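Rho GTPase-activating protein 15 (Homo sapiens, PDB 3BYI) switches off Rho-type GTPases, RAC1 among them, by promoting their conversion to the GDP-bound state, the task of the RhoGAP domain described here. Local coordinates at residues D17-S22 with F71-E76; K40-A45 with L79-S84; L51-I56 with D88-T93. One frame throughout, in Å; residues are numbered along the deposited sequence.

Interaction 1 of 3, residues D17-S22 with F71-E76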
loop_
_atom_site.group_PDB
_atom_site.type_symbol
_atom_site.label_atom_id
_atom_site.label_comp_id
_atom_site.label_asym_id
_atom_site.label_seq_id
_atom_site.Cartn_x
_atom_site.Cartn_y
_atom_site.Cartn_z
ATOM N N ASP A 17 -14.669 0.655 13.771
ATOM C CA ASP A 17 -13.834 1.481 12.846
ATOM C C ASP A 17 -12.366 1.527 13.271
ATOM O O ASP A 17 -11.694 2.565 13.180
ATOM C CB ASP A 17 -14.351 2.909 12.724
ATOM C CG ASP A 17 -15.202 3.133 11.503
ATOM O OD1 ASP A 17 -14.967 2.488 10.479
ATOM O OD2 ASP A 17 -16.089 4.008 11.567
ATOM N N GLN A 18 -11.877 0.377 13.708
ATOM C CA GLN A 18 -10.628 0.288 14.429
ATOM C C GLN A 18 -9.379 0.488 13.546
ATOM O O GLN A 18 -8.460 1.166 13.975
ATOM C CB GLN A 18 -10.573 -1.061 15.150
ATOM C CG GLN A 18 -9.528 -1.116 16.246
ATOM C CD GLN A 18 -9.768 -0.084 17.331
ATOM O OE1 GLN A 18 -10.826 -0.063 17.945
ATOM N NE2 GLN A 18 -8.785 0.780 17.564
ATOM N N ILE A 19 -9.358 -0.086 12.335
ATOM C CA ILE A 19 -8.112 -0.223 11.545
ATOM C C ILE A 19 -8.027 0.765 10.393
ATOM O O ILE A 19 -7.033 1.480 10.232
ATOM C CB ILE A 19 -7.937 -1.659 10.969
ATOM C CG1 ILE A 19 -8.045 -2.736 12.065
ATOM C CG2 ILE A 19 -6.596 -1.796 10.259
ATOM C CD1 ILE A 19 -7.002 -2.642 13.136
ATOM N N PHE A 20 -9.051 0.760 9.550
ATOM C CA PHE A 20 -9.023 1.573 8.341
ATOM C C PHE A 20 -9.241 3.017 8.783
ATOM O O PHE A 20 -10.098 3.271 9.636
ATOM C CB PHE A 20 -10.088 1.139 7.349
ATOM C CG PHE A 20 -9.724 -0.084 6.538
ATOM C CD1 PHE A 20 -9.543 -1.323 7.148
ATOM C CD2 PHE A 20 -9.609 -0.011 5.158
ATOM C CE1 PHE A 20 -9.216 -2.472 6.373
ATOM C CE2 PHE A 20 -9.307 -1.175 4.396
ATOM C CZ PHE A 20 -9.115 -2.381 5.021
ATOM N N GLY A 21 -8.434 3.927 8.228
ATOM C CA GLY A 21 -8.510 5.345 8.532
ATOM C C GLY A 21 -7.682 5.790 9.725
ATOM O O GLY A 21 -7.712 6.968 10.075
ATOM N N SER A 22 -7.008 4.850 10.399
ATOM C CA SER A 22 -6.097 5.179 11.499
ATOM C C SER A 22 -4.698 5.328 10.920
ATOM O O SER A 22 -4.342 4.638 9.959
ATOM C CB SER A 22 -6.091 4.088 12.591
ATOM O OG SER A 22 -7.366 3.907 13.186
ATOM N N PHE A 71 -15.010 -4.062 6.600
ATOM C CA PHE A 71 -15.855 -4.032 7.789
ATOM C C PHE A 71 -15.461 -5.103 8.800
ATOM O O PHE A 71 -15.341 -4.856 10.004
ATOM C CB PHE A 71 -17.313 -4.268 7.431
ATOM C CG PHE A 71 -18.232 -4.198 8.622
ATOM C CD1 PHE A 71 -18.769 -2.975 9.024
ATOM C CD2 PHE A 71 -18.526 -5.336 9.367
ATOM C CE1 PHE A 71 -19.601 -2.880 10.128
ATOM C CE2 PHE A 71 -19.386 -5.260 10.480
ATOM C CZ PHE A 71 -19.917 -4.025 10.858
ATOM N N ILE A 72 -15.317 -6.327 8.300
ATOM C CA ILE A 72 -14.883 -7.452 9.129
ATOM C C ILE A 72 -13.549 -7.121 9.823
ATOM O O ILE A 72 -13.358 -7.372 11.009
ATOM C CB ILE A 72 -14.767 -8.766 8.297
ATOM C CG1 ILE A 72 -16.169 -9.353 8.020
ATOM C CG2 ILE A 72 -13.879 -9.753 8.988
ATOM C CD1 ILE A 72 -16.168 -10.510 6.957
ATOM N N VAL A 73 -12.625 -6.531 9.081
ATOM C CA VAL A 73 -11.319 -6.170 9.642
ATOM C C VAL A 73 -11.447 -5.056 10.705
ATOM O O VAL A 73 -10.788 -5.096 11.765
ATOM C CB VAL A 73 -10.327 -5.712 8.531
ATOM C CG1 VAL A 73 -9.034 -5.100 9.124
ATOM C CG2 VAL A 73 -9.982 -6.875 7.593
ATOM N N ASN A 74 -12.285 -4.062 10.415
ATOM C CA ASN A 74 -12.560 -2.996 11.361
ATOM C C ASN A 74 -13.246 -3.495 12.646
ATOM O O ASN A 74 -12.973 -2.977 13.741
ATOM C CB ASN A 74 -13.403 -1.867 10.707
ATOM C CG ASN A 74 -12.553 -0.757 10.087
ATOM O OD1 ASN A 74 -11.380 -0.625 10.382
ATOM N ND2 ASN A 74 -13.165 0.057 9.246
ATOM N N GLN A 75 -14.128 -4.492 12.498
ATOM C CA GLN A 75 -14.766 -5.153 13.638
ATOM C C GLN A 75 -13.783 -5.999 14.442
ATOM O O GLN A 75 -14.164 -6.600 15.438
ATOM C CB GLN A 75 -15.949 -6.037 13.173
ATOM C CG GLN A 75 -17.227 -5.278 12.761
ATOM C CD GLN A 75 -17.795 -4.404 13.875
ATOM O OE1 GLN A 75 -17.242 -3.333 14.180
ATOM N NE2 GLN A 75 -18.915 -4.846 14.480
ATOM N N GLU A 76 -12.524 -6.025 14.009
ATOM C CA GLU A 76 -11.513 -6.973 14.487
ATOM C C GLU A 76 -12.020 -8.409 14.690
ATOM O O GLU A 76 -11.727 -9.011 15.703
ATOM C CB GLU A 76 -10.853 -6.436 15.745
ATOM C CG GLU A 76 -10.044 -5.191 15.505
ATOM C CD GLU A 76 -9.585 -4.501 16.785
ATOM O OE1 GLU A 76 -10.296 -4.506 17.821
ATOM O OE2 GLU A 76 -8.491 -3.924 16.755
HETATM O O HOH W 1 -16.422 -1.548 11.985
#

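Interaction 2 of 3, residues K40-A45 with L79-S84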
loop_
_atom_site.group_PDB
_atom_site.type_symbol
_atom_site.label_atom_id
_atom_site.label_comp_id
_atom_site.label_asym_id
_atom_site.label_seq_id
_atom_site.Cartn_x
_atom_site.Cartn_y
_atom_site.Cartn_z
ATOM N N LYS A 40 0.213 -7.934 5.829
ATOM C CA LYS A 40 0.903 -9.191 5.651
ATOM C C LYS A 40 -0.068 -10.315 5.245
ATOM O O LYS A 40 0.285 -11.203 4.467
ATOM C CB LYS A 40 1.712 -9.524 6.885
ATOM C CG LYS A 40 2.849 -8.542 7.150
ATOM C CD LYS A 40 3.778 -9.003 8.324
ATOM C CE LYS A 40 3.119 -8.967 9.661
ATOM N NZ LYS A 40 4.088 -9.263 10.788
ATOM N N GLN A 41 -1.290 -10.286 5.765
ATOM C CA GLN A 41 -2.309 -11.251 5.353
ATOM C C GLN A 41 -2.652 -11.156 3.871
ATOM O O GLN A 41 -2.871 -12.172 3.218
ATOM C CB GLN A 41 -3.615 -11.015 6.071
ATOM C CG GLN A 41 -3.797 -11.839 7.242
ATOM C CD GLN A 41 -5.227 -11.879 7.668
ATOM O OE1 GLN A 41 -5.757 -10.886 8.157
ATOM N NE2 GLN A 41 -5.871 -13.045 7.492
ATOM N N CYS A 42 -2.826 -9.927 3.394
ATOM C CA CYS A 42 -3.186 -9.688 2.012
ATOM C C CYS A 42 -2.081 -10.120 1.083
ATOM O O CYS A 42 -2.320 -10.834 0.130
ATOM C CB CYS A 42 -3.512 -8.204 1.794
ATOM S SG CYS A 42 -5.167 -7.756 2.409
ATOM N N ILE A 43 -0.868 -9.691 1.403
ATOM C CA ILE A 43 0.345 -10.118 0.713
ATOM C C ILE A 43 0.431 -11.639 0.635
ATOM O O ILE A 43 0.682 -12.179 -0.457
ATOM C CB ILE A 43 1.641 -9.530 1.379
ATOM C CG1 ILE A 43 1.765 -8.053 0.981
ATOM C CG2 ILE A 43 2.857 -10.406 1.034
ATOM C CD1 ILE A 43 2.828 -7.286 1.656
ATOM N N GLU A 44 0.207 -12.326 1.752
ATOM C CA GLU A 44 0.312 -13.776 1.757
ATOM C C GLU A 44 -0.694 -14.423 0.785
ATOM O O GLU A 44 -0.365 -15.353 0.071
ATOM C CB GLU A 44 0.076 -14.324 3.166
ATOM C CG GLU A 44 0.140 -15.857 3.248
ATOM C CD GLU A 44 -0.664 -16.411 4.419
ATOM O OE1 GLU A 44 -1.595 -15.722 4.927
ATOM O OE2 GLU A 44 -0.357 -17.550 4.818
ATOM N N ALA A 45 -1.937 -13.952 0.816
ATOM C CA ALA A 45 -2.984 -14.457 -0.077
ATOM C C ALA A 45 -2.677 -14.183 -1.556
ATOM O O ALA A 45 -2.925 -15.008 -2.406
ATOM C CB ALA A 45 -4.343 -13.879 0.304
ATOM N N LEU A 79 -10.068 -12.994 10.432
ATOM C CA LEU A 79 -10.114 -13.012 8.984
ATOM C C LEU A 79 -9.381 -14.268 8.501
ATOM O O LEU A 79 -8.253 -14.532 8.918
ATOM C CB LEU A 79 -9.509 -11.733 8.404
ATOM C CG LEU A 79 -9.594 -11.570 6.889
ATOM C CD1 LEU A 79 -11.065 -11.570 6.449
ATOM C CD2 LEU A 79 -8.880 -10.294 6.483
ATOM N N ASN A 80 -10.032 -15.028 7.621
ATOM C CA ASN A 80 -9.404 -16.126 6.897
ATOM C C ASN A 80 -9.576 -15.915 5.391
ATOM O O ASN A 80 -10.659 -16.124 4.843
ATOM C CB ASN A 80 -10.049 -17.482 7.315
ATOM C CG ASN A 80 -9.401 -18.690 6.640
ATOM O OD1 ASN A 80 -8.836 -18.582 5.569
ATOM N ND2 ASN A 80 -9.492 -19.847 7.277
ATOM N N LEU A 81 -8.506 -15.522 4.709
ATOM C CA LEU A 81 -8.587 -15.222 3.279
ATOM C C LEU A 81 -8.706 -16.470 2.388
ATOM O O LEU A 81 -8.883 -16.361 1.154
ATOM C CB LEU A 81 -7.414 -14.304 2.881
ATOM C CG LEU A 81 -7.465 -12.871 3.459
ATOM C CD1 LEU A 81 -6.273 -11.991 2.949
ATOM C CD2 LEU A 81 -8.780 -12.190 3.111
ATOM N N ASP A 82 -8.674 -17.660 2.992
ATOM C CA ASP A 82 -8.995 -18.893 2.247
ATOM C C ASP A 82 -10.495 -19.187 2.213
ATOM O O ASP A 82 -10.929 -20.084 1.521
ATOM C CB ASP A 82 -8.239 -20.108 2.791
ATOM C CG ASP A 82 -6.752 -20.049 2.492
ATOM O OD1 ASP A 82 -6.364 -19.791 1.330
ATOM O OD2 ASP A 82 -5.959 -20.286 3.415
ATOM N N ASP A 83 -11.295 -18.418 2.938
ATOM C CA ASP A 83 -12.742 -18.572 2.852
ATOM C C ASP A 83 -13.255 -18.224 1.467
ATOM O O ASP A 83 -12.768 -17.322 0.823
ATOM C CB ASP A 83 -13.463 -17.712 3.880
ATOM C CG ASP A 83 -13.351 -18.259 5.274
ATOM O OD1 ASP A 83 -12.775 -19.359 5.472
ATOM O OD2 ASP A 83 -13.850 -17.583 6.173
ATOM N N SER A 84 -14.280 -18.938 1.037
ATOM C CA SER A 84 -14.807 -18.832 -0.308
ATOM C C SER A 84 -15.293 -17.419 -0.625
ATOM O O SER A 84 -15.256 -16.999 -1.787
ATOM C CB SER A 84 -15.928 -19.865 -0.538
ATOM O OG SER A 84 -17.000 -19.648 0.340
HETATM O O HOH W 2 -5.736 -15.391 5.754
#

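Interaction 3 of 3, residues L51-I56 with D88-T93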
loop_
_atom_site.group_PDB
_atom_site.type_symbol
_atom_site.label_atom_id
_atom_site.label_comp_id
_atom_site.label_asym_id
_atom_site.label_seq_id
_atom_site.Cartn_x
_atom_site.Cartn_y
_atom_site.Cartn_z
ATOM N N LEU A 51 -0.182 -14.558 -8.041
ATOM C CA LEU A 51 0.991 -14.109 -8.781
ATOM C C LEU A 51 0.873 -14.306 -10.296
ATOM O O LEU A 51 1.519 -13.595 -11.073
ATOM C CB LEU A 51 2.267 -14.776 -8.256
ATOM C CG LEU A 51 2.691 -14.472 -6.807
ATOM C CD1 LEU A 51 3.887 -15.393 -6.485
ATOM C CD2 LEU A 51 3.000 -12.969 -6.561
ATOM N N ASP A 52 0.059 -15.275 -10.700
ATOM C CA ASP A 52 -0.141 -15.581 -12.108
ATOM C C ASP A 52 -1.423 -14.979 -12.678
ATOM O O ASP A 52 -1.785 -15.244 -13.786
ATOM C CB ASP A 52 -0.173 -17.099 -12.331
ATOM C CG ASP A 52 1.064 -17.802 -11.773
ATOM O OD1 ASP A 52 2.186 -17.280 -11.960
ATOM O OD2 ASP A 52 0.923 -18.884 -11.152
ATOM N N VAL A 53 -2.123 -14.169 -11.906
ATOM C CA VAL A 53 -3.428 -13.695 -12.316
ATOM C C VAL A 53 -3.261 -12.423 -13.156
ATOM O O VAL A 53 -2.538 -11.489 -12.769
ATOM C CB VAL A 53 -4.339 -13.469 -11.097
ATOM C CG1 VAL A 53 -5.612 -12.667 -11.494
ATOM C CG2 VAL A 53 -4.694 -14.817 -10.479
ATOM N N ASP A 54 -3.918 -12.407 -14.316
ATOM C CA ASP A 54 -3.795 -11.291 -15.256
ATOM C C ASP A 54 -4.222 -9.993 -14.616
ATOM O O ASP A 54 -5.277 -9.931 -14.012
ATOM C CB ASP A 54 -4.631 -11.508 -16.501
ATOM C CG ASP A 54 -4.062 -12.580 -17.389
ATOM O OD1 ASP A 54 -3.042 -13.190 -16.988
ATOM O OD2 ASP A 54 -4.651 -12.810 -18.467
ATOM N N GLY A 55 -3.374 -8.970 -14.713
ATOM C CA GLY A 55 -3.747 -7.629 -14.227
ATOM C C GLY A 55 -3.825 -7.504 -12.718
ATOM O O GLY A 55 -4.461 -6.583 -12.209
ATOM N N ILE A 56 -3.154 -8.400 -12.005
ATOM C CA ILE A 56 -3.088 -8.359 -10.556
ATOM C C ILE A 56 -2.634 -6.981 -10.108
ATOM O O ILE A 56 -1.634 -6.483 -10.612
ATOM C CB ILE A 56 -2.166 -9.477 -9.986
ATOM C CG1 ILE A 56 -2.416 -9.639 -8.483
ATOM C CG2 ILE A 56 -0.635 -9.265 -10.337
ATOM C CD1 ILE A 56 -3.784 -10.324 -8.124
ATOM N N ASP A 88 -12.112 -14.344 -5.033
ATOM C CA ASP A 88 -11.605 -13.434 -6.066
ATOM C C ASP A 88 -10.441 -12.643 -5.455
ATOM O O ASP A 88 -10.645 -11.828 -4.575
ATOM C CB ASP A 88 -12.772 -12.537 -6.551
ATOM C CG ASP A 88 -12.356 -11.505 -7.584
ATOM O OD1 ASP A 88 -11.219 -11.537 -8.057
ATOM O OD2 ASP A 88 -13.182 -10.639 -7.896
ATOM N N ILE A 89 -9.212 -12.959 -5.875
ATOM C CA ILE A 89 -8.005 -12.311 -5.318
ATOM C C ILE A 89 -7.970 -10.807 -5.596
ATOM O O ILE A 89 -7.188 -10.076 -4.979
ATOM C CB ILE A 89 -6.702 -12.972 -5.827
ATOM C CG1 ILE A 89 -5.502 -12.535 -4.986
ATOM C CG2 ILE A 89 -6.497 -12.715 -7.352
ATOM C CD1 ILE A 89 -5.548 -12.945 -3.539
ATOM N N HIS A 90 -8.787 -10.336 -6.529
ATOM C CA HIS A 90 -8.869 -8.905 -6.784
ATOM C C HIS A 90 -9.602 -8.128 -5.664
ATOM O O HIS A 90 -9.404 -6.931 -5.509
ATOM C CB HIS A 90 -9.537 -8.645 -8.124
ATOM C CG HIS A 90 -8.822 -9.246 -9.286
ATOM N ND1 HIS A 90 -7.507 -8.952 -9.574
ATOM C CD2 HIS A 90 -9.236 -10.121 -10.237
ATOM C CE1 HIS A 90 -7.148 -9.606 -10.670
ATOM N NE2 HIS A 90 -8.177 -10.323 -11.088
ATOM N N VAL A 91 -10.464 -8.805 -4.910
ATOM C CA VAL A 91 -11.039 -8.235 -3.683
ATOM C C VAL A 91 -9.931 -7.993 -2.624
ATOM O O VAL A 91 -9.947 -6.990 -1.902
ATOM C CB VAL A 91 -12.206 -9.131 -3.095
ATOM C CG1 VAL A 91 -12.605 -8.682 -1.667
ATOM C CG2 VAL A 91 -13.410 -9.141 -4.017
ATOM N N VAL A 92 -8.952 -8.898 -2.573
ATOM C CA VAL A 92 -7.820 -8.810 -1.625
ATOM C C VAL A 92 -6.898 -7.671 -2.026
ATOM O O VAL A 92 -6.528 -6.823 -1.189
ATOM C CB VAL A 92 -7.069 -10.163 -1.518
ATOM C CG1 VAL A 92 -5.786 -10.053 -0.696
ATOM C CG2 VAL A 92 -8.013 -11.223 -0.953
ATOM N N THR A 93 -6.525 -7.626 -3.305
ATOM C CA THR A 93 -5.680 -6.543 -3.772
ATOM C C THR A 93 -6.373 -5.207 -3.582
ATOM O O THR A 93 -5.741 -4.263 -3.175
ATOM C CB THR A 93 -5.312 -6.652 -5.244
ATOM O OG1 THR A 93 -6.516 -6.618 -5.999
ATOM C CG2 THR A 93 -4.470 -7.924 -5.547
#

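Interaction 1 of 3, residues D17-S22 with F71-E76
The amide of N74 reaches from the last turn of its helix into the loop, where OD1 accepts two successive backbone N-H groups. F20 N lies 2.8 Å from N74 OD1, nearly straight at 169° and in the carbonyl plane on a lone pair; I19 N, at 2.9 Å from the same OD1, is more bent and tilted out of that plane. This double grip fixes the rotation of the amide, which stands almost perpendicular (87°) to the F20 ring, with OD1 at the ring edge. An alanine here would take away the shared acceptor and is likely to leave both N-H groups without that partner and the turn free to shift. V73 CG1, set anti to its own backbone N (chi1 170°), points at the ring edge 3.8 Å from F20 CE1 and also packs on I19 CG1, the two side chains crossing at about a right angle. Farther out, Q18 CG and CB cross the E76 carboxylate obliquely; its oxygens make salt bridges with K16 and R30. E76, with positive phi, follows the helix and completes a Schellman motif. I19 and F20, the two residues held by N74, open a type II turn that closes at S22. The contact thus fastens the loop between helices 6-12 and 24-31 to the C-terminal end of helix 63-74, while I19 and F20 also pack on helix 89-102.

Interaction 2 of 3, residues K40-A45 with L79-S84
Q41 and L81 carry the contact, one by a polar amide and the other by a methyl group. Q41 NE2 gives a hydrogen bond to L79 O, 3.1 Å away; the donor stands well above the carbonyl plane and the bond is bent at 141°. On the amide's other branch, Q41 OE1 lies 3.6 Å from L79 CD2, so the leucine side chain packs beside the group that grips its backbone. With CG anti to the carbonyl carbon (chi1 -68°) and chi2 extended, L81 puts CD1 against the helix, 3.4 Å from Q41 O and 3.8 Å from A45 CB, with the sulfur of C42 at the margin. A water accepts from both Q41 NE2 (2.9 Å) and L81 N, so one glutamine holds L79 and L81, two residues apart. In the next shell, N80 OD1 accepts from D82 N at 2.7 Å in an Asx turn, within the type I turn N80-D83, with L81 at its second position. D82 adds a salt bridge to K48, three residues beyond A45 on the same helix. The loop joining helices 63-74 and 89-102 is laid along helix 37-49; W86 packs on both leucines, and C42 and A45 rest on helix 89-102.

Interaction 3 of 3, residues L51-I56 with D88-T93
I56 sends CD1 between I89 and T93, 3.6 Å from T93 CG2 and 3.7 Å from I89 CG2. Its CG1 runs anti to the backbone N (chi1 -165°) and chi2 then bends the chain (72°), which carries the terminal methyl to the helix although its bond to CB points neither toward the helix nor away. I89 has nearly the same torsions, and its CG2 branch does the touching. T93 holds OG1 between its backbone N and carbonyl carbon, where it bonds to H90 O at 2.9 Å; this leaves CG2 turned to the isoleucine. V53 and H90 approach from opposite directions: V53 CG1 comes obliquely to the imidazole, 3.5 Å from H90 NE2, while D54 O sits at the ring edge. No hydrogen bond crosses the contact, which rests on van der Waals packing, mostly of apolar groups. V53 to I56 form a type II turn with G55 at positive phi, and D88 caps the helix, its OD1 accepting from H90 N at 3.1 Å. This packing sets the loop that leads into R58, the predicted arginine finger, against the start of helix 89-102; in RhoGAP domains such a finger stabilises the transition state of GTP hydrolysis.

In the fold
Interactions 2 and 3 lie in the helical RhoGAP domain, and interaction 1 joins the loop 17-22 to its helix 63-74. The contacts cross along the chain: 17-22, 40-45 and 51-56 come before 71-76, 79-84 and 88-93. Interactions 1 and 2 have centres about 16 Å apart and touch where V73 CG2 meets L79 CD2 at 3.8 Å. Interactions 2 and 3, with centres about 12 Å apart, share the packing of helix 37-49 on helix 89-102, through A45 and C42 against I89 and V92. Interactions 1 and 3, with centres about 22 Å apart, do not touch. The series links an N-terminal loop, through helices 63-74, 37-49 and 89-102, to the loop of the predicted arginine finger.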